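Local coordinates for protein serine--tRNA ligase, cytoplasmic (Candida albicans, PDB 3QO8) that attaches serine to tRNA(Ser) in two steps, activating the amino acid with ATP to seryl-AMP and passing it to the acceptor end of the tRNA, at residues E16-S21 / N106-I111; R25-E30 / L344-A349; S115-Q120 / G338-E343; N372-Q377 / Y397-N402. One frame throughout, in Å; residues are numbered along the deposited sequence.

Interaction 1. Residues E16-S21 / N106-I111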
loop_
_atom_site.group_PDB
_atom_site.type_symbol
_atom_site.label_atom_id
_atom_site.label_comp_id
_atom_site.label_asym_id
_atom_site.label_seq_id
_atom_site.Cartn_x
_atom_site.Cartn_y
_atom_site.Cartn_z
ATOM N N GLU A 16 33.015 28.131 -3.960
ATOM C CA GLU A 16 32.281 29.305 -4.427
ATOM C C GLU A 16 31.030 28.895 -5.194
ATOM O O GLU A 16 29.954 29.468 -5.009
ATOM C CB GLU A 16 33.159 30.195 -5.328
ATOM C CG GLU A 16 34.499 30.630 -4.723
ATOM C CD GLU A 16 34.343 31.394 -3.418
ATOM O OE1 GLU A 16 33.236 31.921 -3.163
ATOM O OE2 GLU A 16 35.327 31.459 -2.647
ATOM N N ILE A 17 31.194 27.919 -6.079
ATOM C CA ILE A 17 30.096 27.359 -6.853
ATOM C C ILE A 17 29.007 26.839 -5.919
ATOM O O ILE A 17 27.803 27.009 -6.165
ATOM C CB ILE A 17 30.604 26.194 -7.720
ATOM C CG1 ILE A 17 31.524 26.720 -8.818
ATOM C CG2 ILE A 17 29.452 25.432 -8.342
ATOM C CD1 ILE A 17 32.219 25.623 -9.602
ATOM N N ILE A 18 29.431 26.197 -4.840
ATOM C CA ILE A 18 28.471 25.638 -3.891
ATOM C C ILE A 18 27.723 26.749 -3.153
ATOM O O ILE A 18 26.514 26.665 -2.969
ATOM C CB ILE A 18 29.138 24.665 -2.892
ATOM C CG1 ILE A 18 29.839 23.524 -3.641
ATOM C CG2 ILE A 18 28.096 24.095 -1.950
ATOM C CD1 ILE A 18 30.602 22.533 -2.728
ATOM N N LYS A 19 28.440 27.806 -2.768
ATOM C CA LYS A 19 27.810 28.941 -2.093
ATOM C C LYS A 19 26.794 29.629 -3.007
ATOM O O LYS A 19 25.709 30.016 -2.571
ATOM C CB LYS A 19 28.853 29.974 -1.648
ATOM C CG LYS A 19 29.737 29.545 -0.487
ATOM C CD LYS A 19 30.216 30.767 0.282
ATOM C CE LYS A 19 31.322 30.436 1.272
ATOM N NZ LYS A 19 32.665 30.446 0.626
ATOM N N ALA A 20 27.163 29.808 -4.270
ATOM C CA ALA A 20 26.257 30.422 -5.236
ATOM C C ALA A 20 25.010 29.556 -5.358
ATOM O O ALA A 20 23.896 30.062 -5.432
ATOM C CB ALA A 20 26.935 30.578 -6.582
ATOM N N SER A 21 25.196 28.237 -5.357
ATOM C CA SER A 21 24.069 27.333 -5.505
ATOM C C SER A 21 23.162 27.453 -4.293
ATOM O O SER A 21 21.944 27.562 -4.436
ATOM C CB SER A 21 24.542 25.880 -5.656
ATOM O OG SER A 21 23.437 25.006 -5.798
ATOM N N ASN A 106 25.455 16.692 4.356
ATOM C CA ASN A 106 24.148 16.145 4.024
ATOM C C ASN A 106 23.064 17.209 3.874
ATOM O O ASN A 106 22.079 17.004 3.169
ATOM C CB ASN A 106 23.724 15.106 5.065
ATOM C CG ASN A 106 22.380 14.501 4.758
ATOM O OD1 ASN A 106 22.231 13.760 3.786
ATOM N ND2 ASN A 106 21.388 14.810 5.586
ATOM N N GLN A 107 23.251 18.340 4.540
ATOM C CA GLN A 107 22.292 19.436 4.468
ATOM C C GLN A 107 22.398 20.257 3.172
ATOM O O GLN A 107 21.460 20.960 2.806
ATOM C CB GLN A 107 22.458 20.365 5.668
ATOM C CG GLN A 107 22.272 19.704 7.011
ATOM C CD GLN A 107 22.390 20.695 8.142
ATOM O OE1 GLN A 107 21.754 21.749 8.123
ATOM N NE2 GLN A 107 23.217 20.374 9.127
ATOM N N VAL A 108 23.531 20.161 2.481
ATOM C CA VAL A 108 23.761 20.963 1.284
ATOM C C VAL A 108 23.091 20.348 0.053
ATOM O O VAL A 108 23.332 19.187 -0.289
ATOM C CB VAL A 108 25.266 21.149 1.009
ATOM C CG1 VAL A 108 25.486 21.997 -0.246
ATOM C CG2 VAL A 108 25.952 21.781 2.218
ATOM N N GLY A 109 22.251 21.135 -0.609
ATOM C CA GLY A 109 21.585 20.694 -1.820
ATOM C C GLY A 109 22.541 20.513 -2.983
ATOM O O GLY A 109 23.653 21.034 -2.982
ATOM N N ASN A 110 22.105 19.745 -3.974
ATOM C CA ASN A 110 22.885 19.518 -5.180
ATOM C C ASN A 110 23.169 20.861 -5.882
ATOM O O ASN A 110 22.421 21.833 -5.711
ATOM C CB ASN A 110 22.104 18.586 -6.108
ATOM C CG ASN A 110 22.991 17.881 -7.107
ATOM O OD1 ASN A 110 24.194 18.105 -7.143
ATOM N ND2 ASN A 110 22.400 17.000 -7.909
ATOM N N ILE A 111 24.244 20.919 -6.664
ATOM C CA ILE A 111 24.577 22.146 -7.395
ATOM C C ILE A 111 23.526 22.451 -8.445
ATOM O O ILE A 111 23.319 21.670 -9.375
ATOM C CB ILE A 111 25.931 22.044 -8.116
ATOM C CG1 ILE A 111 27.040 21.680 -7.129
ATOM C CG2 ILE A 111 26.244 23.356 -8.856
ATOM C CD1 ILE A 111 26.980 22.471 -5.871
HETATM O O HOH W 1 23.511 23.729 -3.471
#

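Interaction 2. Residues R25-E30 / L344-A349. With MG (magnesium ion), chain E.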
loop_
_atom_site.group_PDB
_atom_site.type_symbol
_atom_site.label_atom_id
_atom_site.label_comp_id
_atom_site.label_asym_id
_atom_site.label_seq_id
_atom_site.Cartn_x
_atom_site.Cartn_y
_atom_site.Cartn_z
ATOM N N ARG A 25 19.204 28.530 -4.075
ATOM C CA ARG A 25 18.245 27.626 -3.452
ATOM C C ARG A 25 17.454 28.330 -2.357
ATOM O O ARG A 25 16.391 27.864 -1.947
ATOM C CB ARG A 25 18.968 26.404 -2.853
ATOM C CG ARG A 25 19.327 25.318 -3.866
ATOM C CD ARG A 25 19.965 24.073 -3.201
ATOM N NE ARG A 25 20.209 23.065 -4.225
ATOM C CZ ARG A 25 19.259 22.273 -4.707
ATOM N NH1 ARG A 25 18.016 22.354 -4.232
ATOM N NH2 ARG A 25 19.544 21.410 -5.666
ATOM N N GLY A 26 17.986 29.450 -1.879
ATOM C CA GLY A 26 17.437 30.099 -0.704
ATOM C C GLY A 26 17.829 29.347 0.558
ATOM O O GLY A 26 17.144 29.431 1.577
ATOM N N ASP A 27 18.929 28.601 0.488
ATOM C CA ASP A 27 19.409 27.825 1.630
ATOM C C ASP A 27 20.695 28.408 2.220
ATOM O O ASP A 27 21.284 29.334 1.667
ATOM C CB ASP A 27 19.635 26.356 1.243
ATOM C CG ASP A 27 18.350 25.638 0.877
ATOM O OD1 ASP A 27 17.255 26.181 1.147
ATOM O OD2 ASP A 27 18.437 24.519 0.324
ATOM N N SER A 28 21.143 27.838 3.332
ATOM C CA SER A 28 22.279 28.391 4.071
ATOM C C SER A 28 23.599 28.405 3.299
ATOM O O SER A 28 24.096 27.363 2.867
ATOM C CB SER A 28 22.469 27.639 5.391
ATOM O OG SER A 28 23.551 28.190 6.115
ATOM N N VAL A 29 24.162 29.596 3.139
ATOM C CA VAL A 29 25.479 29.768 2.535
ATOM C C VAL A 29 26.572 29.544 3.580
ATOM O O VAL A 29 27.706 29.190 3.250
ATOM C CB VAL A 29 25.630 31.179 1.931
ATOM C CG1 VAL A 29 27.048 31.409 1.413
ATOM C CG2 VAL A 29 24.607 31.394 0.822
ATOM N N GLU A 30 26.218 29.751 4.843
ATOM C CA GLU A 30 27.154 29.566 5.946
ATOM C C GLU A 30 27.642 28.125 6.011
ATOM O O GLU A 30 28.816 27.870 6.295
ATOM C CB GLU A 30 26.499 29.959 7.270
ATOM C CG GLU A 30 26.101 31.424 7.354
ATOM C CD GLU A 30 25.364 31.755 8.638
ATOM O OE1 GLU A 30 24.505 30.952 9.061
ATOM O OE2 GLU A 30 25.647 32.817 9.230
ATOM N N LEU A 344 13.502 23.760 -6.012
ATOM C CA LEU A 344 14.114 22.449 -6.242
ATOM C C LEU A 344 14.359 21.740 -4.918
ATOM O O LEU A 344 14.841 22.353 -3.970
ATOM C CB LEU A 344 15.454 22.593 -6.978
ATOM C CG LEU A 344 15.428 23.230 -8.365
ATOM C CD1 LEU A 344 16.837 23.313 -8.940
ATOM C CD2 LEU A 344 14.498 22.446 -9.280
ATOM N N ASN A 345 14.041 20.452 -4.849
ATOM C CA ASN A 345 14.451 19.652 -3.692
ATOM C C ASN A 345 15.966 19.440 -3.725
ATOM O O ASN A 345 16.591 19.690 -4.756
ATOM C CB ASN A 345 13.674 18.320 -3.614
ATOM C CG ASN A 345 14.126 17.293 -4.652
ATOM O OD1 ASN A 345 15.248 17.329 -5.138
ATOM N ND2 ASN A 345 13.244 16.350 -4.970
ATOM N N ASN A 346 16.548 18.980 -2.614
ATOM C CA ASN A 346 17.999 18.860 -2.490
ATOM C C ASN A 346 18.659 18.051 -3.602
ATOM O O ASN A 346 19.763 18.366 -4.028
ATOM C CB ASN A 346 18.391 18.219 -1.148
ATOM C CG ASN A 346 18.074 19.092 0.043
ATOM O OD1 ASN A 346 17.733 20.263 -0.098
ATOM N ND2 ASN A 346 18.183 18.519 1.236
ATOM N N ALA A 347 18.005 16.986 -4.053
ATOM C CA ALA A 347 18.656 16.081 -4.994
ATOM C C ALA A 347 18.723 16.640 -6.416
ATOM O O ALA A 347 19.628 16.304 -7.172
ATOM C CB ALA A 347 17.983 14.680 -4.972
ATOM N N ALA A 348 17.772 17.504 -6.774
ATOM C CA ALA A 348 17.633 17.939 -8.159
ATOM C C ALA A 348 18.606 19.053 -8.524
ATOM O O ALA A 348 18.660 20.077 -7.846
ATOM C CB ALA A 348 16.194 18.392 -8.427
ATOM N N ALA A 349 19.372 18.845 -9.597
ATOM C CA ALA A 349 20.185 19.909 -10.173
ATOM C C ALA A 349 19.347 20.716 -11.168
ATOM O O ALA A 349 19.632 21.881 -11.416
ATOM C CB ALA A 349 21.427 19.344 -10.862
HETATM MG MG MG E . 14.911 23.429 -1.895
HETATM O O HOH W 2 17.291 22.708 -1.353
HETATM O O HOH W 3 15.828 25.168 -3.443
HETATM O O HOH W 4 14.892 24.604 0.231
HETATM O O HOH W 5 13.820 21.650 -0.414
#

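Interaction 3. Residues S115-Q120 / G338-E343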
loop_
_atom_site.group_PDB
_atom_site.type_symbol
_atom_site.label_atom_id
_atom_site.label_comp_id
_atom_site.label_asym_id
_atom_site.label_seq_id
_atom_site.Cartn_x
_atom_site.Cartn_y
_atom_site.Cartn_z
ATOM N N SER A 115 21.610 26.608 -16.051
ATOM C CA SER A 115 20.503 26.988 -16.916
ATOM C C SER A 115 19.214 27.268 -16.142
ATOM O O SER A 115 18.252 27.750 -16.721
ATOM C CB SER A 115 20.244 25.913 -17.964
ATOM O OG SER A 115 19.622 24.783 -17.376
ATOM N N VAL A 116 19.192 26.957 -14.848
ATOM C CA VAL A 116 17.994 27.148 -14.031
ATOM C C VAL A 116 17.809 28.612 -13.616
ATOM O O VAL A 116 18.758 29.260 -13.183
ATOM C CB VAL A 116 18.021 26.246 -12.766
ATOM C CG1 VAL A 116 16.829 26.539 -11.852
ATOM C CG2 VAL A 116 18.027 24.754 -13.161
ATOM N N VAL A 117 16.588 29.128 -13.758
ATOM C CA VAL A 117 16.272 30.492 -13.333
ATOM C C VAL A 117 16.484 30.661 -11.833
ATOM O O VAL A 117 15.986 29.870 -11.040
ATOM C CB VAL A 117 14.816 30.875 -13.679
ATOM C CG1 VAL A 117 14.435 32.215 -13.029
ATOM C CG2 VAL A 117 14.637 30.943 -15.182
ATOM N N ASP A 118 17.223 31.696 -11.453
ATOM C CA ASP A 118 17.486 31.971 -10.050
ATOM C C ASP A 118 16.361 32.800 -9.426
ATOM O O ASP A 118 16.295 34.010 -9.621
ATOM C CB ASP A 118 18.827 32.695 -9.911
ATOM C CG ASP A 118 19.095 33.166 -8.495
ATOM O OD1 ASP A 118 18.310 32.820 -7.585
ATOM O OD2 ASP A 118 20.102 33.867 -8.287
ATOM N N SER A 119 15.483 32.152 -8.665
ATOM C CA SER A 119 14.361 32.856 -8.048
ATOM C C SER A 119 13.669 31.999 -7.008
ATOM O O SER A 119 13.738 30.776 -7.055
ATOM C CB SER A 119 13.334 33.253 -9.110
ATOM O OG SER A 119 12.230 33.915 -8.516
ATOM N N GLN A 120 12.986 32.651 -6.074
ATOM C CA GLN A 120 12.203 31.942 -5.074
ATOM C C GLN A 120 10.726 31.957 -5.453
ATOM O O GLN A 120 9.889 31.415 -4.737
ATOM C CB GLN A 120 12.394 32.590 -3.706
ATOM C CG GLN A 120 13.848 32.776 -3.316
ATOM C CD GLN A 120 14.592 31.459 -3.164
ATOM O OE1 GLN A 120 14.143 30.547 -2.465
ATOM N NE2 GLN A 120 15.738 31.356 -3.822
ATOM N N GLY A 338 10.261 25.192 -16.587
ATOM C CA GLY A 338 11.517 25.023 -15.885
ATOM C C GLY A 338 11.400 25.614 -14.495
ATOM O O GLY A 338 11.302 26.828 -14.332
ATOM N N ILE A 339 11.417 24.748 -13.489
ATOM C CA ILE A 339 11.188 25.157 -12.106
ATOM C C ILE A 339 12.318 26.037 -11.557
ATOM O O ILE A 339 13.502 25.722 -11.726
ATOM C CB ILE A 339 10.989 23.905 -11.192
ATOM C CG1 ILE A 339 9.819 23.059 -11.696
ATOM C CG2 ILE A 339 10.758 24.322 -9.746
ATOM C CD1 ILE A 339 8.466 23.810 -11.712
ATOM N N VAL A 340 11.948 27.125 -10.882
ATOM C CA VAL A 340 12.934 28.067 -10.341
ATOM C C VAL A 340 13.805 27.419 -9.268
ATOM O O VAL A 340 13.371 26.484 -8.589
ATOM C CB VAL A 340 12.268 29.337 -9.742
ATOM C CG1 VAL A 340 11.605 30.166 -10.839
ATOM C CG2 VAL A 340 11.261 28.954 -8.651
ATOM N N SER A 341 15.019 27.935 -9.104
ATOM C CA SER A 341 15.983 27.351 -8.167
ATOM C C SER A 341 15.427 27.173 -6.755
ATOM O O SER A 341 15.745 26.198 -6.085
ATOM C CB SER A 341 17.261 28.183 -8.114
ATOM O OG SER A 341 16.965 29.550 -7.844
ATOM N N GLY A 342 14.596 28.112 -6.312
ATOM C CA GLY A 342 14.106 28.111 -4.946
ATOM C C GLY A 342 13.081 27.038 -4.640
ATOM O O GLY A 342 12.712 26.846 -3.485
ATOM N N GLU A 343 12.637 26.334 -5.679
ATOM C CA GLU A 343 11.640 25.278 -5.556
ATOM C C GLU A 343 12.187 23.882 -5.875
ATOM O O GLU A 343 11.421 22.929 -6.015
ATOM C CB GLU A 343 10.465 25.580 -6.488
ATOM C CG GLU A 343 9.692 26.819 -6.098
ATOM C CD GLU A 343 8.786 26.565 -4.914
ATOM O OE1 GLU A 343 7.941 25.650 -5.011
ATOM O OE2 GLU A 343 8.926 27.265 -3.891
HETATM O O HOH W 6 14.310 27.523 -14.770
HETATM O O HOH W 7 12.323 28.922 -1.538
HETATM O O HOH W 8 10.544 29.110 -3.332
#

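Interaction 4. Residues N372-Q377 / Y397-N402. With SSA (5'-O-(N-(L-seryl)-sulfamoyl)adenosine), chain B.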
loop_
_atom_site.group_PDB
_atom_site.type_symbol
_atom_site.label_atom_id
_atom_site.label_comp_id
_atom_site.label_asym_id
_atom_site.label_seq_id
_atom_site.Cartn_x
_atom_site.Cartn_y
_atom_site.Cartn_z
ATOM N N ASN A 372 16.873 15.814 -13.104
ATOM C CA ASN A 372 18.217 15.253 -13.160
ATOM C C ASN A 372 18.850 15.485 -11.798
ATOM O O ASN A 372 19.040 16.633 -11.377
ATOM C CB ASN A 372 19.059 15.921 -14.249
ATOM C CG ASN A 372 20.402 15.233 -14.458
ATOM O OD1 ASN A 372 20.800 14.360 -13.679
ATOM N ND2 ASN A 372 21.110 15.630 -15.513
ATOM N N CYS A 373 19.134 14.391 -11.095
ATOM C CA CYS A 373 19.711 14.448 -9.756
ATOM C C CYS A 373 21.215 14.171 -9.812
ATOM O O CYS A 373 21.859 13.956 -8.781
ATOM C CB CYS A 373 18.997 13.441 -8.825
ATOM S SG CYS A 373 17.208 13.835 -8.599
ATOM N N THR A 374 21.767 14.192 -11.023
ATOM C CA THR A 374 23.173 13.854 -11.255
ATOM C C THR A 374 23.630 12.716 -10.328
ATOM O O THR A 374 22.982 11.661 -10.298
ATOM C CB THR A 374 24.116 15.106 -11.224
ATOM O OG1 THR A 374 24.097 15.723 -9.930
ATOM C CG2 THR A 374 23.680 16.125 -12.273
ATOM N N ASP A 375 24.716 12.899 -9.578
ATOM C CA ASP A 375 25.200 11.813 -8.714
ATOM C C ASP A 375 24.976 12.054 -7.226
ATOM O O ASP A 375 25.685 11.497 -6.397
ATOM C CB ASP A 375 26.688 11.541 -8.957
ATOM C CG ASP A 375 27.550 12.788 -8.769
ATOM O OD1 ASP A 375 27.095 13.740 -8.100
ATOM O OD2 ASP A 375 28.687 12.808 -9.284
ATOM N N TYR A 376 23.998 12.887 -6.890
ATOM C CA TYR A 376 23.722 13.239 -5.499
ATOM C C TYR A 376 23.250 12.007 -4.722
ATOM O O TYR A 376 23.694 11.757 -3.602
ATOM C CB TYR A 376 22.642 14.321 -5.468
ATOM C CG TYR A 376 22.429 15.036 -4.146
ATOM C CD1 TYR A 376 23.229 16.115 -3.784
ATOM C CD2 TYR A 376 21.409 14.654 -3.280
ATOM C CE1 TYR A 376 23.027 16.788 -2.594
ATOM C CE2 TYR A 376 21.197 15.318 -2.085
ATOM C CZ TYR A 376 22.010 16.387 -1.750
ATOM O OH TYR A 376 21.805 17.072 -0.576
ATOM N N GLN A 377 22.347 11.236 -5.321
ATOM C CA GLN A 377 21.813 10.050 -4.655
ATOM C C GLN A 377 22.749 8.855 -4.812
ATOM O O GLN A 377 22.965 8.094 -3.870
ATOM C CB GLN A 377 20.423 9.711 -5.192
ATOM C CG GLN A 377 19.400 10.816 -4.951
ATOM C CD GLN A 377 18.273 10.779 -5.965
ATOM O OE1 GLN A 377 18.512 10.663 -7.170
ATOM N NE2 GLN A 377 17.039 10.848 -5.481
ATOM N N TYR A 397 30.460 8.081 -9.938
ATOM C CA TYR A 397 29.148 7.471 -9.776
ATOM C C TYR A 397 28.278 7.709 -11.009
ATOM O O TYR A 397 28.527 8.636 -11.796
ATOM C CB TYR A 397 28.460 8.045 -8.536
ATOM C CG TYR A 397 29.236 7.815 -7.266
ATOM C CD1 TYR A 397 29.233 6.566 -6.654
ATOM C CD2 TYR A 397 29.991 8.832 -6.681
ATOM C CE1 TYR A 397 29.940 6.335 -5.497
ATOM C CE2 TYR A 397 30.718 8.603 -5.510
ATOM C CZ TYR A 397 30.682 7.349 -4.929
ATOM O OH TYR A 397 31.369 7.074 -3.769
ATOM N N VAL A 398 27.265 6.861 -11.186
ATOM C CA VAL A 398 26.285 7.060 -12.243
ATOM C C VAL A 398 25.493 8.324 -11.938
ATOM O O VAL A 398 25.523 8.840 -10.821
ATOM C CB VAL A 398 25.279 5.887 -12.309
ATOM C CG1 VAL A 398 25.986 4.585 -12.656
ATOM C CG2 VAL A 398 24.540 5.753 -10.984
ATOM N N HIS A 399 24.773 8.827 -12.927
ATOM C CA HIS A 399 23.794 9.860 -12.644
ATOM C C HIS A 399 22.431 9.199 -12.591
ATOM O O HIS A 399 22.177 8.255 -13.340
ATOM C CB HIS A 399 23.812 10.948 -13.721
ATOM C CG HIS A 399 24.934 11.927 -13.567
ATOM N ND1 HIS A 399 25.026 13.077 -14.318
ATOM C CD2 HIS A 399 26.010 11.928 -12.743
ATOM C CE1 HIS A 399 26.110 13.744 -13.968
ATOM N NE2 HIS A 399 26.725 13.071 -13.014
ATOM N N CYS A 400 21.582 9.686 -11.687
ATOM C CA CYS A 400 20.200 9.235 -11.579
ATOM C C CYS A 400 19.242 10.340 -11.981
ATOM O O CYS A 400 19.402 11.496 -11.593
ATOM C CB CYS A 400 19.875 8.790 -10.158
ATOM S SG CYS A 400 21.067 7.542 -9.574
ATOM N N LEU A 401 18.240 9.953 -12.752
ATOM C CA LEU A 401 17.178 10.856 -13.149
ATOM C C LEU A 401 15.870 10.170 -12.851
ATOM O O LEU A 401 15.785 8.937 -12.882
ATOM C CB LEU A 401 17.259 11.134 -14.645
ATOM C CG LEU A 401 18.563 11.734 -15.179
ATOM C CD1 LEU A 401 19.428 10.646 -15.798
ATOM C CD2 LEU A 401 18.235 12.810 -16.223
ATOM N N ASN A 402 14.846 10.958 -12.556
ATOM C CA ASN A 402 13.525 10.397 -12.368
ATOM C C ASN A 402 12.505 11.338 -12.967
ATOM O O ASN A 402 12.698 12.562 -12.962
ATOM C CB ASN A 402 13.240 10.138 -10.884
ATOM C CG ASN A 402 13.065 11.423 -10.082
ATOM O OD1 ASN A 402 11.957 11.972 -9.989
ATOM N ND2 ASN A 402 14.157 11.905 -9.489
HETATM N N10 SSA B . 9.562 10.609 -8.252
HETATM C CA SSA B . 9.182 11.964 -8.645
HETATM C CB SSA B . 8.746 11.981 -10.109
HETATM O OG SSA B . 7.484 11.303 -10.267
HETATM C C9 SSA B . 8.071 12.471 -7.770
HETATM O O9 SSA B . 7.526 11.749 -6.943
HETATM N N8 SSA B . 7.716 13.739 -7.954
HETATM S S1 SSA B . 6.373 14.366 -7.347
HETATM O O1S SSA B . 6.415 14.520 -5.921
HETATM O O2S SSA B . 6.149 15.630 -7.968
HETATM O "O5'" SSA B . 5.175 13.472 -7.721
HETATM C "C5'" SSA B . 4.941 13.085 -9.064
HETATM C "C4'" SSA B . 3.465 13.311 -9.407
HETATM O "O4'" SSA B . 2.573 12.570 -8.566
HETATM C "C3'" SSA B . 3.013 14.746 -9.249
HETATM O "O3'" SSA B . 3.456 15.525 -10.370
HETATM C "C2'" SSA B . 1.501 14.566 -9.188
HETATM O "O2'" SSA B . 0.965 14.371 -10.511
HETATM C "C1'" SSA B . 1.336 13.255 -8.420
HETATM N N9 SSA B . 1.089 13.526 -6.989
HETATM C C8 SSA B . 1.958 14.033 -6.100
HETATM N N7 SSA B . 1.340 14.140 -4.904
HETATM C C5 SSA B . 0.082 13.686 -5.060
HETATM C C6 SSA B . -0.989 13.544 -4.200
HETATM N N6 SSA B . -0.848 13.916 -2.909
HETATM N N1 SSA B . -2.154 13.038 -4.667
HETATM C C2 SSA B . -2.274 12.677 -5.950
HETATM N N3 SSA B . -1.249 12.793 -6.804
HETATM C C4 SSA B . -0.072 13.308 -6.379
HETATM O O HOH W 9 30.235 10.957 -10.327
HETATM O O HOH W 10 16.517 10.255 -9.462
#

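Interaction 1. Residues E16-S21 / N106-I111
Two torsions on the short helix 15-25 set up its meeting with the chain leaving helix 74-107: a chi1 of 180° swings Ser21 OG away from its own N, toward Asn110 and Ile111, while Ile18 holds CG2 anti to N and CG1 anti to the carbonyl carbon, giving it one branch for each of two partners. CG2 of Ile18 meets Val108 CG1 at 3.8 Å. Its CG1 takes CD1 of Ile111, also at 3.8 Å, because Ile111 is bent at chi2 (-45°) and its end turns in toward the helix. These side chains cross at about right angles. Next to Ile18, and one turn before Ser21, Ile17 CG2 touches Ile111 CG2 at 3.9 Å. Both segments belong to the N-terminal tRNA-binding domain, and the contact packs the helix that precedes the long two-helix arm against the exit from that arm, with Val32 and Ile35 of helix 30-65 adding to the apolar cluster. Ser21 OG bonds to the backbone N of Val112 just past the segment, and water 1 bridges it at 2.7 Å to Gly109 O, itself 2.7 Å from that water. Asn110 turns away from the helix, its ND2 bonding Thr374 and Ala347 of the catalytic core.

Interaction 2. Residues R25-E30 / L344-A349
Arg25 reaches out from the end of helix 15-25 on an extended chain and docks its guanidinium on the backbone carbonyls of 344-349, the tight half of this contact. NH1 bonds to Asn345 O at 3.1 Å, coming in from above the carbonyl plane, while Ala348 N takes the same oxygen from the opposite face. NH2 makes a short but bent, weak bond to Ala348 O at 2.7 Å and a further bond to Asn110 O. The two carbonyls it bonds in this segment belong to a type I beta turn, Asn345 to Ala348, tied internally by Asn345 OD1, which accepts from Ala348 N at 3.0 Å as an Asx motif. Here the N-terminal domain is fastened to the class II catalytic core, just where a Schellman motif with Gly26 at positive phi ends the helix. The other side is looser and wet. Asp27 meets the turn chiefly through water 2, which donates to its OD2 at 2.7 Å and to Asn346 OD1 at 2.8 Å and accepts from Arg25 NH1. That water also binds a magnesium ion, held directly by Leu344 O at 2.3 Å and by waters 3, 4 and 5.

Interaction 3. Residues S115-Q120 / G338-E343
Ser341 OG is gripped from two parts of the chain: Ser119 N donates to it at 3.1 Å, and it is hydrogen-bonded to Lys24 O at the end of helix 15-25. A chi1 of 53° sets this oxygen between the backbone N and carbonyl carbon of Ser341, facing Ser119. Next to it two backbone bonds run the other way. Ser341 N points almost straight at Val117 O, 2.9 Å off with 162° at the hydrogen, and Gly342 N reaches Ser119 O at 2.9 Å with a more bent geometry. The donors sit at the start of a 3-10 turn, 341-343, in the loop that follows strand 334-338 of the catalytic sheet; the partner is the linker from the tRNA-binding arm to strand 126-131, which pairs with that same strand. Val340 wedges its branches against the linker, CG1 lying 3.9 Å from Ser119 CB and touching Val117 CG1 obliquely. Val116 CG1 packs over the backbone of Ile339 and Ser341. Beyond Gly342 the contact turns watery: Gln120, bent at chi2, lays its amide near Gly342 CA, water 7 links Gln120 OE1 with Gly342 O, and water 8 lies between Gln120 O, at 2.8 Å, and Glu343 OE2.

Interaction 4. Residues N372-Q377 / Y397-N402
The antiparallel pairing of strands 363-372 and 399-404 in the class II catalytic sheet ends here, at the edge of the pocket holding the seryl-adenylate analogue SSA, to which Asn402 belongs. Asn372 and Leu401 form a non-hydrogen-bonded pair, and Asn372 CG lies 3.7 Å from Leu401 CD2. Beyond it two backbone bonds hold the segments together: Cys373 N to Cys400 O at 2.9 Å and Cys400 N to Thr374 O at 2.8 Å. The first strand then leaves the sheet through a type II' turn, Cys373 to Tyr376, that leads into helix 376-381, and Asn372 OD1 braces the bend as an Asx turn by accepting from Thr374 N. Thr374 lies over one face of the His399 imidazole in a CH-pi contact, its CB 3.7 Å from the ring centroid and only 10° off the normal. Ser312 OG is hydrogen-bonded to ring ND1 and also to Asn372 ND2, which helps hold the ring's rotation. At the outer end water 9 joins Asp375 OD2 to Tyr397 N, while Asp375 OD1 makes a salt bridge to Arg379. Toward the pocket, Cys373 SG sits 3.7 Å from Asn402 ND2, and water 10 accepts from that ND2 and donates to Gln377 OE1. Asn402 OD1 lies 3.1 Å from CA of the ligand's seryl part. Gln377 NE2 in turn bonds Glu248, whose other carboxylate oxygen is hydrogen-bonded to SSA. Water 10 thus joins a first-shell residue, Asn402, to a second-shell one, Gln377, which probably helps orient Glu248.

How the interactions relate
Interactions 1 and 2 lie closest, their centres about 6 Å apart, and share helix 15-25 and what follows it; along the chain their segments alternate. Interaction 3 is nested inside the loop that interaction 2 closes, with centres about 10 Å apart, and uses the linker following 106-111 together with the same 338-349 region. Interaction 4 comes last in the chain, its centre about 15 Å from those of interactions 1 and 2, deeper in the catalytic sheet. Ala349 N bonds Asn372 O, and Tyr376 OH bonds Val108 O, so it is joined to both. Interactions 1 to 3 thus set the base of the tRNA-binding arm against the catalytic core, and interaction 4 joins this seam to the wall of the serine pocket.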